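Local coordinates for cysteine-rich repeat secretory protein 2 (Arabidopsis thaliana, PDB 6GRE) that modulates cell-to-cell trafficking in plant immunity, restricting plasmodesmal permeability in response to salicylic acid through regulation of callose deposition, at residues R106-D117 with V200-R208; I144-R155 with C177-L188. All blocks are in the same frame, centred on the assembly; numbering follows the deposited sequence. Where two conformers were deposited one is given.

Contact 1 of 2, residues R106-D117 with V200-R208. With NAG (2-acetamido-2-deoxy-beta-D-glucopyranose), chain C.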
loop_
_atom_site.group_PDB
_atom_site.type_symbol
_atom_site.label_atom_id
_atom_site.label_comp_id
_atom_site.label_asym_id
_atom_site.label_seq_id
_atom_site.Cartn_x
_atom_site.Cartn_y
_atom_site.Cartn_z
ATOM N N ARG A 106 -7.581 0.272 -3.159
ATOM C CA ARG A 106 -8.065 1.459 -2.509
ATOM C C ARG A 106 -9.142 2.087 -3.390
ATOM O O ARG A 106 -8.944 2.223 -4.596
ATOM C CB ARG A 106 -6.911 2.435 -2.260
ATOM C CG ARG A 106 -7.244 3.637 -1.394
ATOM C CD ARG A 106 -5.964 4.439 -1.199
ATOM N NE ARG A 106 -6.139 5.570 -0.302
ATOM C CZ ARG A 106 -5.159 6.129 0.387
ATOM N NH1 ARG A 106 -3.912 5.778 0.136
ATOM N NH2 ARG A 106 -5.436 7.018 1.331
ATOM N N TYR A 107 -10.247 2.479 -2.750
ATOM C CA TYR A 107 -11.327 3.143 -3.470
ATOM C C TYR A 107 -11.974 4.196 -2.578
ATOM O O TYR A 107 -11.917 4.140 -1.382
ATOM C CB TYR A 107 -12.343 2.113 -3.956
ATOM C CG TYR A 107 -12.943 1.229 -2.892
ATOM C CD1 TYR A 107 -14.047 1.624 -2.155
ATOM C CD2 TYR A 107 -12.447 -0.039 -2.669
ATOM C CE1 TYR A 107 -14.602 0.794 -1.193
ATOM C CE2 TYR A 107 -12.989 -0.881 -1.723
ATOM C CZ TYR A 107 -14.097 -0.477 -1.002
ATOM O OH TYR A 107 -14.627 -1.346 -0.099
ATOM N N ASP A 108 -12.605 5.177 -3.228
ATOM C CA ASP A 108 -13.221 6.268 -2.561
ATOM C C ASP A 108 -14.215 6.905 -3.534
ATOM O O ASP A 108 -14.192 6.599 -4.716
ATOM C CB ASP A 108 -12.165 7.271 -2.083
ATOM C CG ASP A 108 -12.627 8.194 -0.969
ATOM O OD1 ASP A 108 -13.777 8.067 -0.523
ATOM O OD2 ASP A 108 -11.821 9.049 -0.561
ATOM N N ASN A 109 -15.053 7.799 -2.988
ATOM C CA ASN A 109 -16.105 8.482 -3.762
ATOM C C ASN A 109 -15.634 9.873 -4.220
ATOM O O ASN A 109 -16.417 10.693 -4.642
ATOM C CB ASN A 109 -17.410 8.534 -2.958
ATOM C CG ASN A 109 -17.391 9.545 -1.837
ATOM O OD1 ASN A 109 -16.347 9.817 -1.240
ATOM N ND2 ASN A 109 -18.546 10.122 -1.553
ATOM N N LYS A 110 -14.326 10.122 -4.135
ATOM C CA LYS A 110 -13.675 11.259 -4.735
ATOM C C LYS A 110 -12.267 10.814 -5.128
ATOM O O LYS A 110 -11.759 9.831 -4.593
ATOM C CB LYS A 110 -13.624 12.426 -3.744
ATOM C CG LYS A 110 -12.790 12.158 -2.502
ATOM C CD LYS A 110 -12.795 13.277 -1.487
ATOM C CE LYS A 110 -12.138 12.874 -0.183
ATOM N NZ LYS A 110 -12.775 11.670 0.415
ATOM N N SER A 111 -11.670 11.503 -6.085
ATOM C CA SER A 111 -10.319 11.172 -6.503
ATOM C C SER A 111 -9.342 11.467 -5.359
ATOM O O SER A 111 -9.448 12.474 -4.669
ATOM C CB SER A 111 -9.935 11.908 -7.733
ATOM O OG SER A 111 -8.649 11.516 -8.182
ATOM N N PHE A 112 -8.392 10.545 -5.165
ATOM C CA PHE A 112 -7.258 10.758 -4.253
ATOM C C PHE A 112 -5.946 10.726 -5.048
ATOM O O PHE A 112 -4.881 10.741 -4.432
ATOM C CB PHE A 112 -7.242 9.709 -3.130
ATOM C CG PHE A 112 -7.368 8.281 -3.607
ATOM C CD1 PHE A 112 -6.278 7.571 -4.077
ATOM C CD2 PHE A 112 -8.602 7.647 -3.599
ATOM C CE1 PHE A 112 -6.408 6.268 -4.538
ATOM C CE2 PHE A 112 -8.736 6.344 -4.051
ATOM C CZ PHE A 112 -7.635 5.646 -4.516
ATOM N N LEU A 113 -5.990 10.699 -6.389
ATOM C CA LEU A 113 -4.758 10.583 -7.202
ATOM C C LEU A 113 -3.898 11.828 -7.031
ATOM O O LEU A 113 -4.358 12.983 -7.186
ATOM C CB LEU A 113 -5.058 10.384 -8.685
ATOM C CG LEU A 113 -5.838 9.140 -9.066
ATOM C CD1 LEU A 113 -5.994 9.081 -10.574
ATOM C CD2 LEU A 113 -5.181 7.854 -8.558
ATOM N N GLY A 114 -2.623 11.595 -6.700
ATOM C CA GLY A 114 -1.668 12.662 -6.546
ATOM C C GLY A 114 -1.870 13.522 -5.311
ATOM O O GLY A 114 -1.239 14.569 -5.161
ATOM N N VAL A 115 -2.736 13.077 -4.385
ATOM C CA VAL A 115 -2.912 13.756 -3.126
ATOM C C VAL A 115 -1.945 13.145 -2.109
ATOM O O VAL A 115 -2.065 11.967 -1.746
ATOM C CB VAL A 115 -4.367 13.682 -2.628
ATOM C CG1 VAL A 115 -4.549 14.406 -1.309
ATOM C CG2 VAL A 115 -5.318 14.239 -3.691
ATOM N N GLN A 116 -1.005 13.938 -1.648
ATOM C CA GLN A 116 -0.047 13.495 -0.630
ATOM C C GLN A 116 -0.798 13.160 0.658
ATOM O O GLN A 116 -1.767 13.843 1.037
ATOM C CB GLN A 116 1.001 14.578 -0.349
ATOM C CG GLN A 116 2.061 14.211 0.670
ATOM C CD GLN A 116 2.835 12.965 0.310
ATOM O OE1 GLN A 116 2.370 11.840 0.500
ATOM N NE2 GLN A 116 4.044 13.172 -0.171
ATOM N N ASP A 117 -0.332 12.124 1.376
ATOM C CA ASP A 117 -0.877 11.845 2.694
ATOM C C ASP A 117 0.130 10.980 3.427
ATOM O O ASP A 117 0.314 9.813 3.086
ATOM C CB ASP A 117 -2.230 11.156 2.590
ATOM C CG ASP A 117 -2.938 11.024 3.908
ATOM O OD1 ASP A 117 -2.302 11.241 4.957
ATOM O OD2 ASP A 117 -4.134 10.686 3.850
ATOM N N VAL A 200 6.453 0.396 8.857
ATOM C CA VAL A 200 5.740 1.638 8.971
ATOM C C VAL A 200 4.870 1.772 7.735
ATOM O O VAL A 200 5.400 1.881 6.608
ATOM C CB VAL A 200 6.680 2.853 9.040
ATOM C CG1 VAL A 200 5.932 4.163 8.983
ATOM C CG2 VAL A 200 7.557 2.806 10.263
ATOM N N TYR A 201 3.568 1.872 7.919
ATOM C CA TYR A 201 2.599 2.088 6.865
ATOM C C TYR A 201 2.017 3.476 7.083
ATOM O O TYR A 201 1.335 3.698 8.109
ATOM C CB TYR A 201 1.507 1.003 6.886
ATOM C CG TYR A 201 1.994 -0.346 6.432
ATOM C CD1 TYR A 201 2.044 -0.673 5.081
ATOM C CD2 TYR A 201 2.487 -1.266 7.332
ATOM C CE1 TYR A 201 2.553 -1.879 4.637
ATOM C CE2 TYR A 201 3.009 -2.484 6.913
ATOM C CZ TYR A 201 3.087 -2.757 5.560
ATOM O OH TYR A 201 3.601 -3.967 5.195
ATOM N N LEU A 202 2.288 4.374 6.135
ATOM C CA LEU A 202 1.634 5.674 6.067
ATOM C C LEU A 202 0.529 5.584 5.035
ATOM O O LEU A 202 0.408 4.637 4.268
ATOM C CB LEU A 202 2.639 6.756 5.702
ATOM C CG LEU A 202 3.886 6.826 6.574
ATOM C CD1 LEU A 202 4.771 7.992 6.126
ATOM C CD2 LEU A 202 3.560 6.917 8.068
ATOM N N SER A 203 -0.294 6.624 4.963
ATOM C CA SER A 203 -1.397 6.532 4.067
ATOM C C SER A 203 -0.972 6.233 2.617
ATOM O O SER A 203 -1.585 5.419 1.939
ATOM C CB SER A 203 -2.217 7.791 4.144
ATOM O OG SER A 203 -3.336 7.686 3.292
ATOM N N LYS A 204 0.076 6.918 2.113
ATOM C CA LYS A 204 0.436 6.797 0.719
ATOM C C LYS A 204 1.801 6.121 0.514
ATOM O O LYS A 204 2.268 6.124 -0.608
ATOM C CB LYS A 204 0.394 8.177 0.036
ATOM C CG LYS A 204 -1.006 8.632 -0.368
ATOM C CD LYS A 204 -1.532 7.917 -1.592
ATOM C CE LYS A 204 -2.936 8.304 -2.021
ATOM N NZ LYS A 204 -2.913 9.564 -2.800
ATOM N N CYS A 205 2.396 5.529 1.536
ATOM C CA CYS A 205 3.643 4.803 1.323
ATOM C C CYS A 205 3.934 3.923 2.530
ATOM O O CYS A 205 3.322 4.064 3.599
ATOM C CB CYS A 205 4.831 5.716 1.053
ATOM S SG CYS A 205 5.338 6.724 2.459
ATOM N N TYR A 206 4.908 3.022 2.370
ATOM C CA TYR A 206 5.344 2.201 3.481
ATOM C C TYR A 206 6.836 1.885 3.381
ATOM O O TYR A 206 7.414 1.939 2.296
ATOM C CB TYR A 206 4.550 0.899 3.622
ATOM C CG TYR A 206 4.764 -0.148 2.560
ATOM C CD1 TYR A 206 5.895 -0.946 2.581
ATOM C CD2 TYR A 206 3.826 -0.404 1.572
ATOM C CE1 TYR A 206 6.099 -1.946 1.650
ATOM C CE2 TYR A 206 4.004 -1.421 0.650
ATOM C CZ TYR A 206 5.142 -2.204 0.702
ATOM O OH TYR A 206 5.354 -3.164 -0.237
ATOM N N ALA A 207 7.421 1.549 4.520
ATOM C CA ALA A 207 8.788 1.060 4.554
ATOM C C ALA A 207 8.833 -0.060 5.594
ATOM O O ALA A 207 8.229 0.081 6.666
ATOM C CB ALA A 207 9.753 2.154 4.896
ATOM N N ARG A 208 9.545 -1.150 5.305
ATOM C CA ARG A 208 9.595 -2.248 6.232
ATOM C C ARG A 208 10.921 -2.985 6.086
ATOM O O ARG A 208 11.591 -2.907 5.035
ATOM C CB ARG A 208 8.414 -3.199 5.999
ATOM C CG ARG A 208 8.335 -3.840 4.629
ATOM C CD ARG A 208 7.018 -4.600 4.444
ATOM N NE ARG A 208 6.990 -5.311 3.170
ATOM C CZ ARG A 208 5.909 -5.521 2.411
ATOM N NH1 ARG A 208 4.724 -5.033 2.748
ATOM N NH2 ARG A 208 6.026 -6.251 1.311
HETATM C C1 NAG C . -18.721 11.112 -0.519
HETATM C C2 NAG C . -19.305 12.418 -1.051
HETATM C C3 NAG C . -19.495 13.417 0.073
HETATM C C4 NAG C . -20.339 12.787 1.162
HETATM C C5 NAG C . -19.813 11.406 1.581
HETATM C C6 NAG C . -20.818 10.667 2.450
HETATM C C7 NAG C . -18.704 12.954 -3.346
HETATM C C8 NAG C . -17.743 13.652 -4.254
HETATM N N2 NAG C . -18.461 13.041 -2.047
HETATM O O3 NAG C . -20.142 14.572 -0.468
HETATM O O4 NAG C . -20.378 13.665 2.298
HETATM O O5 NAG C . -19.592 10.561 0.450
HETATM O O6 NAG C . -22.051 10.478 1.726
HETATM O O7 NAG C . -19.668 12.332 -3.787
#
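Lys204 reaches across to the 106-117 segment and closes its ammonium on two backbone carbonyls: NZ lies 2.8 Å from Phe112 O and 2.8 Å from Val115 O. The chain gets there by bending at chi2 (-75°) and again at chi4 (81°), which turns NZ into the type II turn running from Phe112 to Val115. Phe112 O also takes the turn's own bond from Val115 N, and the two donors approach it from opposite faces of its plane. Outside the pair, Asp171 adds a salt bridge to Lys204 NZ, so the buried ammonium has a carboxylate as well as two carbonyls.

Arg106 runs out extended and crosses Lys204 at about a right angle, with Lys204 CE over one face of its guanidinium, 3.5 Å from NH1. The end of the guanidinium grips Ser203 twice. NH2 meets Ser203 OG near the guanidinium plane at 2.9 Å, a fairly straight bond (159°), while NH1 comes to Ser203 O from above the carbonyl plane at 3.0 Å. Ser203 OG gives a weak bond to Asp117 OD2 at 3.2 Å; the other carboxylate oxygen, OD1, is held by Thr119.

Arg106, Ser203 and Asp117 also line the pocket occupied by 2-(2-ethoxyethoxy)ethanol. The whole arrangement is an interface between tandem DUF26 (Gnk2-homologous) domains, where the hairpin turn of the second docks against the end of a strand and the linker from the first.

Contact 2 of 2, residues I144-R155 with C177-L188. With NA (sodium ion), chain K.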
loop_
_atom_site.group_PDB
_atom_site.type_symbol
_atom_site.label_atom_id
_atom_site.label_comp_id
_atom_site.label_asym_id
_atom_site.label_seq_id
_atom_site.Cartn_x
_atom_site.Cartn_y
_atom_site.Cartn_z
ATOM N N ILE A 144 18.054 0.008 6.050
ATOM C CA ILE A 144 16.908 0.902 6.191
ATOM C C ILE A 144 17.241 2.215 5.479
ATOM O O ILE A 144 16.449 2.731 4.706
ATOM C CB ILE A 144 16.561 1.121 7.674
ATOM C CG1 ILE A 144 16.031 -0.170 8.289
ATOM C CG2 ILE A 144 15.600 2.290 7.822
ATOM C CD1 ILE A 144 15.971 -0.155 9.807
ATOM N N GLY A 145 18.457 2.697 5.696
ATOM C CA GLY A 145 18.841 3.973 5.089
ATOM C C GLY A 145 18.919 3.891 3.586
ATOM O O GLY A 145 18.595 4.846 2.853
ATOM N N SER A 146 19.324 2.735 3.081
ATOM C CA SER A 146 19.431 2.529 1.633
ATOM C C SER A 146 18.081 2.704 0.938
ATOM O O SER A 146 18.016 3.091 -0.221
ATOM C CB SER A 146 20.025 1.165 1.295
ATOM O OG SER A 146 19.079 0.081 1.399
ATOM N N LEU A 147 16.983 2.394 1.637
ATOM C CA LEU A 147 15.649 2.561 1.076
ATOM C C LEU A 147 15.391 4.039 0.738
ATOM O O LEU A 147 14.583 4.321 -0.138
ATOM C CB LEU A 147 14.597 2.025 2.051
ATOM C CG LEU A 147 14.695 0.530 2.359
ATOM C CD1 LEU A 147 13.652 0.135 3.410
ATOM C CD2 LEU A 147 14.511 -0.305 1.103
ATOM N N GLY A 148 15.975 4.969 1.489
ATOM C CA GLY A 148 15.707 6.411 1.275
ATOM C C GLY A 148 16.471 6.966 0.092
ATOM O O GLY A 148 16.098 8.000 -0.443
ATOM N N THR A 149 17.564 6.311 -0.298
ATOM C CA THR A 149 18.449 6.879 -1.309
ATOM C C THR A 149 18.171 6.199 -2.633
ATOM O O THR A 149 18.695 6.598 -3.672
ATOM C CB THR A 149 19.917 6.789 -0.879
ATOM O OG1 THR A 149 20.218 5.445 -0.510
ATOM C CG2 THR A 149 20.234 7.679 0.296
ATOM N N GLY A 150 17.352 5.152 -2.573
ATOM C CA GLY A 150 16.938 4.397 -3.689
ATOM C C GLY A 150 15.973 5.209 -4.498
ATOM O O GLY A 150 15.536 6.267 -4.037
ATOM N N ASP A 151 15.674 4.736 -5.706
ATOM C CA ASP A 151 14.971 5.558 -6.681
ATOM C C ASP A 151 13.626 4.915 -7.034
ATOM O O ASP A 151 13.451 3.691 -6.960
ATOM C CB ASP A 151 15.861 5.841 -7.890
ATOM C CG ASP A 151 16.880 6.931 -7.589
ATOM O OD1 ASP A 151 17.046 7.240 -6.385
ATOM O OD2 ASP A 151 17.470 7.495 -8.555
ATOM N N GLY A 152 12.678 5.793 -7.366
ATOM C CA GLY A 152 11.362 5.434 -7.839
ATOM C C GLY A 152 10.452 4.948 -6.725
ATOM O O GLY A 152 10.731 5.144 -5.520
ATOM N N SER A 153 9.351 4.330 -7.132
ATOM C CA SER A 153 8.240 4.117 -6.227
ATOM C C SER A 153 8.309 2.768 -5.521
ATOM O O SER A 153 7.508 2.505 -4.633
ATOM C CB SER A 153 6.944 4.284 -6.949
ATOM O OG SER A 153 6.850 5.648 -7.380
ATOM N N TYR A 154 9.203 1.882 -5.967
ATOM C CA TYR A 154 9.397 0.579 -5.319
ATOM C C TYR A 154 10.888 0.367 -5.111
ATOM O O TYR A 154 11.672 0.445 -6.065
ATOM C CB TYR A 154 8.859 -0.587 -6.151
ATOM C CG TYR A 154 9.001 -1.909 -5.457
ATOM C CD1 TYR A 154 8.284 -2.178 -4.313
ATOM C CD2 TYR A 154 9.913 -2.859 -5.899
ATOM C CE1 TYR A 154 8.430 -3.365 -3.629
ATOM C CE2 TYR A 154 10.037 -4.077 -5.256
ATOM C CZ TYR A 154 9.319 -4.321 -4.096
ATOM O OH TYR A 154 9.377 -5.510 -3.413
ATOM N N ARG A 155 11.305 0.182 -3.869
ATOM C CA ARG A 155 12.718 0.154 -3.549
ATOM C C ARG A 155 12.993 -1.028 -2.628
ATOM O O ARG A 155 12.235 -1.299 -1.724
ATOM C CB ARG A 155 13.132 1.415 -2.803
ATOM C CG ARG A 155 12.802 2.684 -3.575
ATOM C CD ARG A 155 13.073 3.877 -2.727
ATOM N NE ARG A 155 12.517 5.057 -3.363
ATOM C CZ ARG A 155 12.783 6.280 -2.970
ATOM N NH1 ARG A 155 13.505 6.479 -1.885
ATOM N NH2 ARG A 155 12.251 7.298 -3.638
ATOM N N CYS A 177 6.620 11.013 -3.510
ATOM C CA CYS A 177 7.074 9.688 -3.094
ATOM C C CYS A 177 8.279 9.796 -2.156
ATOM O O CYS A 177 8.286 9.211 -1.068
ATOM C CB CYS A 177 7.408 8.841 -4.302
ATOM S SG CYS A 177 8.081 7.214 -3.861
ATOM N N GLN A 178 9.299 10.563 -2.566
ATOM C CA GLN A 178 10.451 10.710 -1.725
ATOM C C GLN A 178 10.099 11.345 -0.369
ATOM O O GLN A 178 10.672 10.985 0.666
ATOM C CB GLN A 178 11.560 11.488 -2.447
ATOM C CG GLN A 178 12.786 11.643 -1.583
ATOM C CD GLN A 178 13.467 10.326 -1.266
ATOM O OE1 GLN A 178 13.342 9.378 -2.026
ATOM N NE2 GLN A 178 14.300 10.313 -0.239
ATOM N N ASP A 179 9.187 12.327 -0.357
ATOM C CA ASP A 179 8.772 12.986 0.854
ATOM C C ASP A 179 8.088 11.962 1.777
ATOM O O ASP A 179 8.400 11.910 2.970
ATOM C CB ASP A 179 7.855 14.163 0.533
ATOM C CG ASP A 179 7.476 15.012 1.728
ATOM O OD1 ASP A 179 8.236 15.045 2.702
ATOM O OD2 ASP A 179 6.409 15.659 1.654
ATOM N N CYS A 180 7.152 11.185 1.213
ATOM C CA CYS A 180 6.445 10.182 2.013
ATOM C C CYS A 180 7.467 9.178 2.592
ATOM O O CYS A 180 7.454 8.860 3.779
ATOM C CB CYS A 180 5.373 9.533 1.162
ATOM S SG CYS A 180 4.210 8.560 2.149
ATOM N N LEU A 181 8.314 8.640 1.716
ATOM C CA LEU A 181 9.296 7.624 2.155
ATOM C C LEU A 181 10.310 8.167 3.150
ATOM O O LEU A 181 10.715 7.451 4.069
ATOM C CB LEU A 181 10.004 7.008 0.957
ATOM C CG LEU A 181 9.143 6.064 0.146
ATOM C CD1 LEU A 181 9.929 5.486 -1.019
ATOM C CD2 LEU A 181 8.555 4.970 1.016
ATOM N N SER A 182 10.725 9.431 2.991
ATOM C CA SER A 182 11.638 10.036 3.954
ATOM C C SER A 182 11.026 9.941 5.359
ATOM O O SER A 182 11.690 9.533 6.317
ATOM C CB SER A 182 11.996 11.465 3.582
ATOM O OG SER A 182 12.906 12.013 4.525
ATOM N N ASP A 183 9.743 10.290 5.476
ATOM C CA ASP A 183 9.052 10.189 6.751
ATOM C C ASP A 183 9.023 8.724 7.212
ATOM O O ASP A 183 9.484 8.413 8.339
ATOM C CB ASP A 183 7.613 10.703 6.686
ATOM C CG ASP A 183 7.439 12.210 6.786
ATOM O OD1 ASP A 183 8.443 12.947 6.683
ATOM O OD2 ASP A 183 6.281 12.627 6.980
ATOM N N ALA A 184 8.536 7.827 6.344
ATOM C CA ALA A 184 8.328 6.434 6.759
ATOM C C ALA A 184 9.641 5.796 7.206
ATOM O O ALA A 184 9.692 5.108 8.212
ATOM C CB ALA A 184 7.711 5.634 5.659
ATOM N N ILE A 185 10.682 5.998 6.394
ATOM C CA ILE A 185 11.986 5.420 6.705
ATOM C C ILE A 185 12.566 6.045 7.983
ATOM O O ILE A 185 13.174 5.342 8.783
ATOM C CB ILE A 185 12.909 5.581 5.484
ATOM C CG1 ILE A 185 12.379 4.800 4.281
ATOM C CG2 ILE A 185 14.304 5.172 5.880
ATOM C CD1 ILE A 185 12.946 5.229 2.944
ATOM N N GLY A 186 12.395 7.366 8.166
ATOM C CA GLY A 186 12.838 8.017 9.369
ATOM C C GLY A 186 12.226 7.401 10.620
ATOM O O GLY A 186 12.932 7.124 11.589
ATOM N N ARG A 187 10.911 7.169 10.573
ATOM C CA ARG A 187 10.188 6.534 11.669
ATOM C C ARG A 187 10.687 5.097 11.863
ATOM O O ARG A 187 10.904 4.631 12.990
ATOM C CB ARG A 187 8.680 6.559 11.395
ATOM C CG ARG A 187 7.836 6.046 12.558
ATOM C CD ARG A 187 6.358 6.021 12.231
ATOM N NE ARG A 187 5.821 7.348 11.977
ATOM C CZ ARG A 187 5.152 8.072 12.877
ATOM N NH1 ARG A 187 5.005 7.610 14.103
ATOM N NH2 ARG A 187 4.655 9.252 12.549
ATOM N N LEU A 188 10.874 4.373 10.757
ATOM C CA LEU A 188 11.295 2.964 10.824
ATOM C C LEU A 188 12.657 2.859 11.507
ATOM O O LEU A 188 12.860 2.035 12.373
ATOM C CB LEU A 188 11.331 2.374 9.415
ATOM C CG LEU A 188 11.653 0.893 9.306
ATOM C CD1 LEU A 188 10.569 0.041 9.943
ATOM C CD2 LEU A 188 11.815 0.472 7.862
HETATM NA NA NA K . 11.129 -7.443 -3.860
#
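Gln178 OE1 is gripped end-on by both terminal nitrogens of Arg155, NH2 at 2.8 Å and NH1 at 2.9 Å. The guanidinium and amide planes are only 16° apart, so the two groups are nearly coplanar. Gln178 bends at chi2 (65°), bringing its amide across the arginine, and its NE2 passes the link on to Gly148 O at 2.9 Å. Around the rest of its rim Arg155 holds its own segment: NE and NH2 share Gly152 O, and NH1 makes a nearly straight bond (172°) to Leu147 O. Five in-plane bonds thus fix the rotation of the guanidinium, while Leu181 CD1 sits over the centre of one face at 3.5 Å and the Gly150-Asp151 backbone lies against the other, offset toward its rim.

Farther along, the contact turns apolar. Ile185 CD1 presses on the bare Gly148 backbone, a tight 3.4 Å from Gly148 CA, and Ile185 CG2 meets Ile144 CG2 at 3.7 Å.

The short segments of helices 134-149 and 174-192 run antiparallel, their axes approaching to 9.4 Å, and the sheet of the second DUF26 domain lies beneath: Ile144 and Leu188 rest on Phe209, Ile185 on Ala207, and Leu181 on strand 162-168, to which Cys177 is tied by its disulfide with Cys168.

Both contacts involve the five-stranded antiparallel sheet of the second DUF26 domain, but contact 2 lies wholly within that domain whereas contact 1 joins it to the first. Their centres are about 15 Å apart, and the Cys180-Cys205 disulfide ties helix 174-192 of contact 2 directly to the hairpin of contact 1; Leu181 also packs on Tyr206 O. Each is partly buried. Contact 1, nearer the middle of the chain, is mostly polar, with charged side chains capturing backbone carbonyls and a serine. Contact 2 combines one arginine-centred polar cluster, where the 149-154 loop meets the first turns of helix 174-192, with an aliphatic seam between helices that continues into the domain core.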